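Local atomic coordinates of extracellular solute-binding protein, family 1 (Trichodesmium erythraeum IMS101, PDB entry 6G7N), a protein that binds ferric iron and probably delivers it to an ABC transporter, as a solute-binding protein of the periplasmic-binding-protein type. Residues 80-84 with 93-98; 83-88 with 272-276; 132-136 with 174-180. All coordinates share one frame; numbering follows the deposited sequence.

Following the chain from the N terminus, contact 1 comes first. It closes a short loop, with eight residues between its segments, and joins helix 78-83 to the start of strand 96-108. Contact 2 opens from the same stretch, sharing Lys83 and Ile84, and closes only at 272-276, after strand 271-272. The two touch: Gly97 and Leu88 are paired through their backbones, and Val273 packs on Gly97 and Phe98. Contact 3 joins strand 132-133 to the start of helix 177-186. It falls wholly within the long span between the two halves of contact 2, yet its centre is about 29 Å from that of contact 2, across the chain's centre. Strands 96-108 and 132-133 belong to one mixed sheet.

Contact 1: residues 80-84 with 93-98; sequences LNNKI and KLWFGF
Leu80 of helix 78-83 and Ile84, the first residue after it, pack against Phe96, Gly97 and Phe98 at the start of a long strand. The apolar contacts carry most of the buried surface. Leu80 CD1 sits over the middle of one face of the Phe96 ring, 3.9 Å from its centroid and 7° off the ring normal. This is a CH-pi contact. The other methyl of Leu80, CD2, lies at the edge of the Phe98 ring, 4.3 Å from Phe98 CE1. One leucine thus serves two rings, one by its face and one by its edge. Ile84 CD1 touches both residues as well, 3.7 Å from Phe96 CB and 3.9 Å from Phe98 CE1. Its CG1 lies anti to the carbonyl carbon (chi1 -57°) and the chain is extended beyond it, which carries CD1 to the strand.

The segments join helix 78-83 to strand 96-108, part of the mixed sheet of this periplasmic-binding-protein fold. Leu252 of helix 245-255 touches both Leu80 and Phe98, so that helix also borders the cluster.

The polar atoms meet carbon here, and no hydrogen bond crosses between the segments. Gly97 O faces Ile84 CD1 at 3.4 Å; it is buried here and has no hydrogen-bond partner in the model. Asn81 OD1 lies at the edge of the Phe96 ring, 4.1 Å from Phe96 CE2. The Asn81 amide also meets the aliphatic part of Lys93, which crosses it at about a right angle, with Asn81 OD1 3.7 Å from Lys93 CE. The ammonium of Lys93 bonds weakly to Pro91 O instead.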
ATOM      1  N   LEU A  80      -1.597  18.137   9.382  1.00 10.08           N
ATOM      2  CA  LEU A  80      -1.752  17.034   8.432  1.00  9.66           C
ATOM      3  C   LEU A  80      -1.431  17.481   7.007  1.00  9.17           C
ATOM      4  O   LEU A  80      -0.752  16.772   6.263  1.00  9.93           O
ATOM      5  CB  LEU A  80      -3.158  16.443   8.463  1.00 10.19           C
ATOM      6  CG  LEU A  80      -3.592  15.794   9.773  1.00 10.75           C
ATOM      7  CD1 LEU A  80      -4.990  15.231   9.661  1.00 11.91           C
ATOM      8  CD2 LEU A  80      -2.641  14.719  10.233  1.00 11.63           C
ATOM      9  N   ASN A  81      -1.939  18.648   6.609  1.00  8.98           N
ATOM     10  CA  ASN A  81      -1.775  19.038   5.237  1.00  9.10           C
ATOM     11  C   ASN A  81      -0.343  19.410   4.912  1.00  9.00           C
ATOM     12  O   ASN A  81       0.153  19.137   3.813  1.00  9.49           O
ATOM     13  CB  ASN A  81      -2.725  20.144   4.845  1.00  9.49           C
ATOM     14  CG  ASN A  81      -4.182  19.740   4.885  1.00 10.34           C
ATOM     15  OD1 ASN A  81      -4.539  18.557   4.840  1.00 11.52           O
ATOM     16  ND2 ASN A  81      -5.045  20.748   4.974  1.00 12.79           N
ATOM     17  N   ASN A  82       0.326  20.091   5.838  1.00  9.29           N
ATOM     18  CA  ASN A  82       1.707  20.471   5.585  1.00  9.46           C
ATOM     19  C   ASN A  82       2.652  19.248   5.592  1.00  9.19           C
ATOM     20  O   ASN A  82       3.554  19.169   4.764  1.00  9.91           O
ATOM     21  CB  ASN A  82       2.186  21.521   6.593  1.00 10.00           C
ATOM     22  CG  ASN A  82       3.597  21.957   6.284  1.00 12.00           C
ATOM     23  OD1 ASN A  82       3.924  22.319   5.144  1.00 12.47           O
ATOM     24  ND2 ASN A  82       4.494  21.802   7.304  1.00 16.21           N
ATOM     25  N   LYS A  83       2.453  18.349   6.537  1.00  8.90           N
ATOM     26  CA  LYS A  83       3.370  17.238   6.701  1.00  9.02           C
ATOM     27  C   LYS A  83       3.108  16.055   5.765  1.00  8.79           C
ATOM     28  O   LYS A  83       4.046  15.307   5.477  1.00  9.48           O
ATOM     29  CB  LYS A  83       3.380  16.752   8.161  1.00  9.72           C
ATOM     30  CG  LYS A  83       3.909  17.800   9.144  1.00 11.13           C
ATOM     31  CD  LYS A  83       5.374  18.139   8.934  1.00 13.19           C
ATOM     32  CE  LYS A  83       5.879  19.108   9.971  1.00 15.35           C
ATOM     33  NZ  LYS A  83       7.322  19.407   9.795  1.00 17.97           N
ATOM     34  N   ILE A  84       1.858  15.841   5.342  1.00  8.63           N
ATOM     35  CA  ILE A  84       1.538  14.716   4.452  1.00  8.73           C
ATOM     36  C   ILE A  84       1.527  15.244   3.033  1.00  8.68           C
ATOM     37  O   ILE A  84       0.780  16.173   2.709  1.00  8.74           O
ATOM     38  CB  ILE A  84       0.224  14.047   4.820  1.00  9.01           C
ATOM     39  CG1 ILE A  84       0.249  13.557   6.261  1.00  9.04           C
ATOM     40  CG2 ILE A  84      -0.070  12.924   3.861  1.00  9.45           C
ATOM     41  CD1 ILE A  84      -1.041  12.978   6.771  1.00 10.14           C
ATOM     42  N   LYS A  93     -10.155  15.459   2.043  1.00 10.92           N
ATOM     43  CA  LYS A  93      -9.742  15.488   3.449  1.00 11.09           C
ATOM     44  C   LYS A  93     -10.425  14.435   4.298  1.00  9.93           C
ATOM     45  O   LYS A  93     -10.521  14.559   5.518  1.00 11.37           O
ATOM     46  CB  LYS A  93      -9.850  16.877   4.074  1.00 12.23           C
ATOM     47  CG  LYS A  93      -9.237  17.992   3.241  1.00 13.58           C
ATOM     48  CD  LYS A  93      -7.718  17.872   3.065  1.00 13.59           C
ATOM     49  CE  LYS A  93      -7.118  19.037   2.267  1.00 14.84           C
ATOM     50  NZ  LYS A  93      -7.544  19.017   0.850  1.00 15.15           N
ATOM     51  N   LEU A  94     -10.837  13.349   3.659  1.00 10.26           N
ATOM     52  CA  LEU A  94     -11.519  12.251   4.339  1.00 10.77           C
ATOM     53  C   LEU A  94     -10.580  11.213   4.947  1.00 10.24           C
ATOM     54  O   LEU A  94     -10.961  10.502   5.879  1.00 10.78           O
ATOM     55  CB  LEU A  94     -12.522  11.589   3.402  1.00 11.64           C
ATOM     56  CG  LEU A  94     -13.711  12.475   3.030  1.00 14.13           C
ATOM     57  CD1 LEU A  94     -14.425  11.890   1.834  1.00 17.30           C
ATOM     58  CD2 LEU A  94     -14.669  12.632   4.212  1.00 16.25           C
ATOM     59  N   TRP A  95      -9.362  11.114   4.412  1.00  9.66           N
ATOM     60  CA  TRP A  95      -8.391  10.153   4.879  1.00  9.60           C
ATOM     61  C   TRP A  95      -7.017  10.633   4.435  1.00  9.08           C
ATOM     62  O   TRP A  95      -6.885  11.485   3.558  1.00  9.48           O
ATOM     63  CB  TRP A  95      -8.697   8.712   4.387  1.00  9.69           C
ATOM     64  CG  TRP A  95      -9.015   8.600   2.937  1.00 10.20           C
ATOM     65  CD1 TRP A  95     -10.282   8.494   2.419  1.00 11.12           C
ATOM     66  CD2 TRP A  95      -8.118   8.601   1.815  1.00  9.74           C
ATOM     67  NE1 TRP A  95     -10.232   8.438   1.044  1.00 11.36           N
ATOM     68  CE2 TRP A  95      -8.918   8.527   0.656  1.00 10.15           C
ATOM     69  CE3 TRP A  95      -6.711   8.706   1.675  1.00  9.91           C
ATOM     70  CZ2 TRP A  95      -8.371   8.558  -0.614  1.00 11.33           C
ATOM     71  CZ3 TRP A  95      -6.184   8.749   0.416  1.00 10.79           C
ATOM     72  CH2 TRP A  95      -6.994   8.669  -0.714  1.00 11.01           C
ATOM     73  N   PHE A  96      -6.018  10.019   5.048  1.00  8.96           N
ATOM     74  CA  PHE A  96      -4.632  10.504   4.987  1.00  9.14           C
ATOM     75  C   PHE A  96      -3.691   9.321   5.046  1.00  9.08           C
ATOM     76  O   PHE A  96      -3.890   8.407   5.839  1.00 10.04           O
ATOM     77  CB  PHE A  96      -4.352  11.412   6.214  1.00  9.95           C
ATOM     78  CG  PHE A  96      -5.290  12.588   6.323  1.00  9.86           C
ATOM     79  CD1 PHE A  96      -6.538  12.434   6.945  1.00 10.77           C
ATOM     80  CD2 PHE A  96      -4.998  13.815   5.738  1.00 10.16           C
ATOM     81  CE1 PHE A  96      -7.444  13.477   6.992  1.00 11.50           C
ATOM     82  CE2 PHE A  96      -5.926  14.854   5.778  1.00 10.80           C
ATOM     83  CZ  PHE A  96      -7.131  14.671   6.398  1.00 11.59           C
ATOM     84  N   GLY A  97      -2.610   9.382   4.261  1.00  8.99           N
ATOM     85  CA  GLY A  97      -1.547   8.401   4.392  1.00  9.51           C
ATOM     86  C   GLY A  97      -0.572   8.710   5.514  1.00  8.72           C
ATOM     87  O   GLY A  97      -0.184   9.846   5.684  1.00  9.99           O
ATOM     88  N   PHE A  98      -0.165   7.640   6.208  1.00  9.12           N
ATOM     89  CA  PHE A  98       0.804   7.741   7.294  1.00  9.62           C
ATOM     90  C   PHE A  98       2.066   6.921   7.079  1.00  9.68           C
ATOM     91  O   PHE A  98       3.090   7.234   7.681  1.00 10.87           O
ATOM     92  CB  PHE A  98       0.169   7.421   8.640  1.00 10.75           C
ATOM     93  CG  PHE A  98      -0.934   8.398   8.990  1.00  9.82           C
ATOM     94  CD1 PHE A  98      -0.640   9.664   9.457  1.00  9.95           C
ATOM     95  CD2 PHE A  98      -2.261   8.077   8.811  1.00 11.37           C
ATOM     96  CE1 PHE A  98      -1.646  10.576   9.723  1.00 10.59           C
ATOM     97  CE2 PHE A  98      -3.273   8.996   9.049  1.00 11.96           C
ATOM     98  CZ  PHE A  98      -2.965  10.239   9.520  1.00 11.61           C
TER

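Contact 2: residues 83-88 with 272-276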
ATOM      1  N   LYS A  83       2.453  18.349   6.537  1.00  8.90           N
ATOM      2  CA  LYS A  83       3.370  17.238   6.701  1.00  9.02           C
ATOM      3  C   LYS A  83       3.108  16.055   5.765  1.00  8.79           C
ATOM      4  O   LYS A  83       4.046  15.307   5.477  1.00  9.48           O
ATOM      5  CB  LYS A  83       3.380  16.752   8.161  1.00  9.72           C
ATOM      6  CG  LYS A  83       3.909  17.800   9.144  1.00 11.13           C
ATOM      7  CD  LYS A  83       5.374  18.139   8.934  1.00 13.19           C
ATOM      8  CE  LYS A  83       5.879  19.108   9.971  1.00 15.35           C
ATOM      9  NZ  LYS A  83       7.322  19.407   9.795  1.00 17.97           N
ATOM     10  N   ILE A  84       1.858  15.841   5.342  1.00  8.63           N
ATOM     11  CA  ILE A  84       1.538  14.716   4.452  1.00  8.73           C
ATOM     12  C   ILE A  84       1.527  15.244   3.033  1.00  8.68           C
ATOM     13  O   ILE A  84       0.780  16.173   2.709  1.00  8.74           O
ATOM     14  CB  ILE A  84       0.224  14.047   4.820  1.00  9.01           C
ATOM     15  CG1 ILE A  84       0.249  13.557   6.261  1.00  9.04           C
ATOM     16  CG2 ILE A  84      -0.070  12.924   3.861  1.00  9.45           C
ATOM     17  CD1 ILE A  84      -1.041  12.978   6.771  1.00 10.14           C
ATOM     18  N   PRO A  85       2.357  14.658   2.133  1.00  8.82           N
ATOM     19  CA  PRO A  85       2.330  15.098   0.749  1.00  8.89           C
ATOM     20  C   PRO A  85       0.917  15.055   0.171  1.00  8.50           C
ATOM     21  O   PRO A  85       0.168  14.116   0.429  1.00  8.43           O
ATOM     22  CB  PRO A  85       3.245  14.060   0.044  1.00 10.29           C
ATOM     23  CG  PRO A  85       4.145  13.554   1.120  1.00 11.67           C
ATOM     24  CD  PRO A  85       3.313  13.554   2.362  1.00  9.91           C
ATOM     25  N   ALA A  86       0.585  16.051  -0.664  1.00  8.68           N
ATOM     26  CA  ALA A  86      -0.766  16.148  -1.201  1.00  8.33           C
ATOM     27  C   ALA A  86      -1.218  14.900  -1.940  1.00  8.29           C
ATOM     28  O   ALA A  86      -2.389  14.536  -1.885  1.00  8.94           O
ATOM     29  CB  ALA A  86      -0.878  17.354  -2.115  1.00  9.27           C
ATOM     30  N   ASN A  87      -0.296  14.245  -2.640  1.00  8.20           N
ATOM     31  CA  ASN A  87      -0.633  13.044  -3.402  1.00  8.30           C
ATOM     32  C   ASN A  87      -1.006  11.855  -2.533  1.00  8.42           C
ATOM     33  O   ASN A  87      -1.561  10.886  -3.048  1.00  8.98           O
ATOM     34  CB  ASN A  87       0.489  12.679  -4.380  1.00  9.36           C
ATOM     35  CG  ASN A  87       1.815  12.425  -3.698  1.00  9.16           C
ATOM     36  OD1 ASN A  87       2.363  13.344  -3.063  1.00 10.03           O
ATOM     37  ND2 ASN A  87       2.334  11.199  -3.785  1.00  9.98           N
ATOM     38  N   LEU A  88      -0.660  11.892  -1.239  1.00  8.21           N
ATOM     39  CA  LEU A  88      -0.872  10.803  -0.317  1.00  8.60           C
ATOM     40  C   LEU A  88      -2.035  11.062   0.647  1.00  8.63           C
ATOM     41  O   LEU A  88      -2.168  10.347   1.649  1.00  9.80           O
ATOM     42  CB  LEU A  88       0.414  10.491   0.458  1.00  8.69           C
ATOM     43  CG  LEU A  88       1.639  10.178  -0.405  1.00  9.08           C
ATOM     44  CD1 LEU A  88       2.837   9.858   0.476  1.00 11.03           C
ATOM     45  CD2 LEU A  88       1.388   9.032  -1.378  1.00  9.72           C
ATOM     46  N   PRO A 272       8.373   6.353   5.525  1.00 10.46           N
ATOM     47  CA  PRO A 272       7.593   7.463   6.071  1.00  9.99           C
ATOM     48  C   PRO A 272       6.942   8.251   4.975  1.00  9.32           C
ATOM     49  O   PRO A 272       7.408   8.256   3.833  1.00 11.07           O
ATOM     50  CB  PRO A 272       8.644   8.354   6.776  1.00 11.05           C
ATOM     51  CG  PRO A 272       9.840   7.481   6.896  1.00 13.14           C
ATOM     52  CD  PRO A 272       9.817   6.578   5.721  1.00 11.91           C
ATOM     53  N   VAL A 273       5.835   8.946   5.295  1.00  9.45           N
ATOM     54  CA  VAL A 273       5.286   9.943   4.373  1.00  9.57           C
ATOM     55  C   VAL A 273       5.884  11.335   4.581  1.00  9.57           C
ATOM     56  O   VAL A 273       5.835  12.152   3.658  1.00 10.92           O
ATOM     57  CB  VAL A 273       3.744  10.021   4.396  1.00 10.02           C
ATOM     58  CG1 VAL A 273       3.136   8.673   4.085  1.00 10.45           C
ATOM     59  CG2 VAL A 273       3.224  10.589   5.699  1.00 10.67           C
ATOM     60  N   VAL A 274       6.426  11.608   5.779  1.00  9.71           N
ATOM     61  CA  VAL A 274       6.864  12.956   6.117  1.00 10.19           C
ATOM     62  C   VAL A 274       8.295  13.197   5.667  1.00 10.70           C
ATOM     63  O   VAL A 274       9.204  12.430   5.979  1.00 11.54           O
ATOM     64  CB  VAL A 274       6.677  13.214   7.611  1.00 10.07           C
ATOM     65  CG1 VAL A 274       7.228  14.584   8.005  1.00 11.67           C
ATOM     66  CG2 VAL A 274       5.226  13.088   8.029  1.00 10.33           C
ATOM     67  N   ALA A 275       8.481  14.293   4.949  1.00 11.42           N
ATOM     68  CA  ALA A 275       9.798  14.683   4.470  1.00 13.02           C
ATOM     69  C   ALA A 275      10.774  14.826   5.639  1.00 13.26           C
ATOM     70  O   ALA A 275      10.440  15.391   6.684  1.00 14.94           O
ATOM     71  CB  ALA A 275       9.724  15.993   3.698  1.00 14.20           C
ATOM     72  N   GLY A 276      11.981  14.311   5.454  1.00 14.67           N
ATOM     73  CA  GLY A 276      13.038  14.479   6.431  1.00 16.27           C
ATOM     74  C   GLY A 276      13.125  13.390   7.481  1.00 16.32           C
ATOM     75  O   GLY A 276      14.136  13.284   8.192  1.00 21.15           O
TER
HETATM   76  O   HOH W   1       6.397  16.234   4.469  1.00 12.12           O
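Val273 packs against Ile84, Pro85 and Leu88. Two loops of the periplasmic-binding-protein fold meet here, one after helix 78-83 and one after strand 271-272. The tight part is mostly van der Waals packing around Val273. Val273 CG1 meets Leu88 CD1 at 3.8 Å, and the two side chains run past each other in opposite directions. Val273 O approaches the proline ring, 3.2 Å from Pro85 CD. Val273 CG2 is more distant from its neighbour, 4.2 Å from Ile84 CG1. Gln261 of helix 258-266 holds this loop, its OE1 accepting from the backbone N of both Val273 and Val274.

The looser side lies around Lys83, an exposed residue. Val274 CG1 is anti to the backbone N (chi1 176°) and touches the aliphatic chain at Lys83 CD, 4.1 Å away. Val274 CG2 reaches the Lys83 carbonyl, 3.6 Å from Lys83 O. With an alanine in place of Val274 both gamma methyls are gone, which is likely to open a gap beside Lys83 and leave its aliphatic chain freer to turn. No direct hydrogen bond crosses the contact. One water bridges it instead, donating to Lys83 O at 2.7 Å and accepting from Ala275 N at 2.9 Å.

Contact 3: residues 132-136 with 174-180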
ATOM      1  N   ILE A 132       6.704 -14.117 -15.953  1.00 12.16           N
ATOM      2  CA  ILE A 132       6.162 -13.205 -14.923  1.00 12.05           C
ATOM      3  C   ILE A 132       5.321 -13.976 -13.928  1.00 12.49           C
ATOM      4  O   ILE A 132       4.468 -14.785 -14.307  1.00 13.23           O
ATOM      5  CB  ILE A 132       5.306 -12.098 -15.554  1.00 12.74           C
ATOM      6  CG1 ILE A 132       6.132 -11.331 -16.567  1.00 13.03           C
ATOM      7  CG2 ILE A 132       4.744 -11.163 -14.479  1.00 13.89           C
ATOM      8  CD1 ILE A 132       5.491 -10.105 -17.165  1.00 13.69           C
ATOM      9  N   VAL A 133       5.526 -13.711 -12.631  1.00 11.92           N
ATOM     10  CA  VAL A 133       4.627 -14.205 -11.584  1.00 12.57           C
ATOM     11  C   VAL A 133       3.975 -13.003 -10.864  1.00 12.96           C
ATOM     12  O   VAL A 133       4.625 -12.006 -10.534  1.00 13.97           O
ATOM     13  CB  VAL A 133       5.321 -15.166 -10.599  1.00 13.09           C
ATOM     14  CG1 VAL A 133       5.647 -16.502 -11.269  1.00 15.07           C
ATOM     15  CG2 VAL A 133       6.546 -14.569  -9.969  1.00 13.90           C
ATOM     16  N   ILE A 134       2.682 -13.138 -10.606  1.00 12.44           N
ATOM     17  CA  ILE A 134       1.925 -12.120  -9.889  1.00 12.01           C
ATOM     18  C   ILE A 134       0.694 -12.810  -9.281  1.00 11.42           C
ATOM     19  O   ILE A 134       0.187 -13.802  -9.809  1.00 12.98           O
ATOM     20  CB  ILE A 134       1.535 -10.935 -10.810  1.00 12.40           C
ATOM     21  CG1 ILE A 134       0.967  -9.744 -10.012  1.00 12.80           C
ATOM     22  CG2 ILE A 134       0.540 -11.368 -11.882  1.00 14.96           C
ATOM     23  CD1 ILE A 134       0.866  -8.464 -10.827  1.00 13.08           C
ATOM     24  N   ARG A 135       0.216 -12.263  -8.164  1.00 11.75           N
ATOM     25  CA  ARG A 135      -0.961 -12.813  -7.489  1.00 11.71           C
ATOM     26  C   ARG A 135      -2.255 -12.446  -8.209  1.00 11.90           C
ATOM     27  O   ARG A 135      -2.260 -11.720  -9.225  1.00 12.09           O
ATOM     28  CB  ARG A 135      -0.978 -12.359  -6.033  1.00 12.41           C
ATOM     29  CG  ARG A 135      -1.356 -10.916  -5.827  1.00 12.54           C
ATOM     30  CD  ARG A 135      -1.088 -10.466  -4.436  1.00 12.67           C
ATOM     31  NE  ARG A 135      -1.912 -11.102  -3.429  1.00 13.40           N
ATOM     32  CZ  ARG A 135      -1.778 -10.855  -2.121  1.00 14.56           C
ATOM     33  NH1 ARG A 135      -0.834 -10.014  -1.687  1.00 15.23           N
ATOM     34  NH2 ARG A 135      -2.567 -11.466  -1.255  1.00 16.34           N
ATOM     35  N   SER A 136      -3.356 -12.956  -7.672  1.00 12.25           N
ATOM     36  CA  SER A 136      -4.664 -12.854  -8.322  1.00 12.66           C
ATOM     37  C   SER A 136      -5.186 -11.427  -8.441  1.00 13.06           C
ATOM     38  O   SER A 136      -4.735 -10.489  -7.786  1.00 13.34           O
ATOM     39  CB  SER A 136      -5.676 -13.682  -7.587  1.00 15.22           C
ATOM     40  OG  SER A 136      -6.208 -12.963  -6.510  1.00 17.97           O
ATOM     41  N   GLU A 174      -1.136 -17.442  -8.085  1.00 15.01           N
ATOM     42  CA  GLU A 174      -1.178 -18.379  -6.964  1.00 16.50           C
ATOM     43  C   GLU A 174      -0.404 -17.761  -5.816  1.00 16.24           C
ATOM     44  O   GLU A 174       0.767 -17.429  -5.980  1.00 16.63           O
ATOM     45  CB  GLU A 174      -0.551 -19.737  -7.375  1.00 18.82           C
ATOM     46  CG  GLU A 174      -0.350 -20.756  -6.252  1.00 21.40           C
ATOM     47  CD  GLU A 174       0.381 -22.031  -6.665  1.00 25.40           C
ATOM     48  OE1 GLU A 174       0.789 -22.194  -7.856  1.00 28.53           O
ATOM     49  OE2 GLU A 174       0.558 -22.884  -5.775  1.00 32.79           O
ATOM     50  N   GLY A 175      -1.037 -17.677  -4.642  1.00 14.67           N
ATOM     51  CA  GLY A 175      -0.344 -17.201  -3.450  1.00 13.71           C
ATOM     52  C   GLY A 175      -0.330 -15.688  -3.290  1.00 13.54           C
ATOM     53  O   GLY A 175      -0.881 -14.965  -4.128  1.00 14.61           O
ATOM     54  N   ASN A 176       0.305 -15.233  -2.201  1.00 12.97           N
ATOM     55  CA  ASN A 176       0.359 -13.816  -1.859  1.00 12.26           C
ATOM     56  C   ASN A 176       1.621 -13.157  -2.417  1.00 11.99           C
ATOM     57  O   ASN A 176       2.309 -13.736  -3.276  1.00 12.42           O
ATOM     58  CB  ASN A 176       0.200 -13.680  -0.335  1.00 13.12           C
ATOM     59  CG  ASN A 176       1.312 -14.329   0.444  1.00 13.58           C
ATOM     60  OD1 ASN A 176       2.365 -14.649  -0.098  1.00 13.90           O
ATOM     61  ND2 ASN A 176       1.068 -14.551   1.733  1.00 17.40           N
ATOM     62  N   ASP A 177       1.919 -11.921  -2.017  1.00 11.54           N
ATOM     63  CA  ASP A 177       3.069 -11.234  -2.591  1.00 10.98           C
ATOM     64  C   ASP A 177       4.379 -11.953  -2.254  1.00 11.00           C
ATOM     65  O   ASP A 177       5.261 -12.079  -3.078  1.00 12.38           O
ATOM     66  CB  ASP A 177       3.180  -9.761  -2.125  1.00 11.14           C
ATOM     67  CG  ASP A 177       2.453  -8.748  -3.006  1.00 11.52           C
ATOM     68  OD1 ASP A 177       1.622  -9.145  -3.878  1.00 13.82           O
ATOM     69  OD2 ASP A 177       2.728  -7.542  -2.820  1.00 11.09           O
ATOM     70  N   THR A 178       4.485 -12.403  -1.000  1.00 12.17           N
ATOM     71  CA  THR A 178       5.681 -13.134  -0.569  1.00 13.09           C
ATOM     72  C   THR A 178       5.890 -14.405  -1.403  1.00 12.47           C
ATOM     73  O   THR A 178       7.021 -14.762  -1.751  1.00 13.90           O
ATOM     74  CB  THR A 178       5.563 -13.445   0.934  1.00 14.79           C
ATOM     75  OG1 THR A 178       5.495 -12.207   1.643  1.00 16.13           O
ATOM     76  CG2 THR A 178       6.692 -14.318   1.428  1.00 17.70           C
ATOM     77  N   ALA A 179       4.794 -15.068  -1.743  1.00 13.06           N
ATOM     78  CA  ALA A 179       4.870 -16.253  -2.599  1.00 13.12           C
ATOM     79  C   ALA A 179       5.435 -15.906  -3.968  1.00 12.56           C
ATOM     80  O   ALA A 179       6.153 -16.722  -4.558  1.00 13.42           O
ATOM     81  CB  ALA A 179       3.519 -16.924  -2.725  1.00 13.95           C
ATOM     82  N   GLN A 180       5.146 -14.701  -4.479  1.00 12.26           N
ATOM     83  CA  GLN A 180       5.709 -14.324  -5.784  1.00 12.34           C
ATOM     84  C   GLN A 180       7.223 -14.132  -5.665  1.00 12.24           C
ATOM     85  O   GLN A 180       7.976 -14.540  -6.539  1.00 12.79           O
ATOM     86  CB  GLN A 180       5.036 -13.076  -6.351  1.00 12.20           C
ATOM     87  CG  GLN A 180       3.524 -13.075  -6.308  1.00 12.46           C
ATOM     88  CD  GLN A 180       2.871 -14.329  -6.799  1.00 13.29           C
ATOM     89  OE1 GLN A 180       3.202 -14.846  -7.866  1.00 15.08           O
ATOM     90  NE2 GLN A 180       1.931 -14.840  -6.005  1.00 13.80           N
TER
HETATM   91  O   HOH W   2       1.830 -10.206  -6.581  1.00 12.78           O
HETATM   92  O   HOH W   3      -3.111 -15.115  -5.709  1.00 17.99           O
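Arg135 lies across the backbone at the start of helix 177-186. One face of its guanidinium is covered by Asn176 CA, 3.6 Å above the plane and over its centre. Arg135 NH1 makes a weak but fairly straight hydrogen bond to Asp177 OD1 (3.4 Å, 162°), part of a salt bridge. The two planar groups are turned 61° apart. The chain bends at chi3 (-66°), which turns the guanidinium over the helix start. A water also links the two residues, accepting from the backbone Arg135 N and donating to Asp177 OD1. The stronger ionic partner of Asp177 is Arg103, which binds OD2; Asn195 N also bonds to OD2.

The Gln180 amide lies alongside the 133-135 backbone, its OE1 3.5 Å from Val133 CB. Two bonds fix its rotation. Gln180 NE2 donates to Glu174 O at 2.8 Å and to Asn176 O at 3.0 Å. Gln180 N reaches Asn176 O from the opposite face. Asn176 is the N-cap, its OD1 accepting from Ala179 N at 3.0 Å.

The side chain of Arg135 comes to about 6 Å from the bound ferric ion (nearest atoms), close to the metal site but not a ligand. Asp177 touches Tyr198, an iron-site residue on helix 196-204. Strand 132-133 pairs in parallel with strand 191-195, and helix 140-167 packs against Ile134 and Arg135.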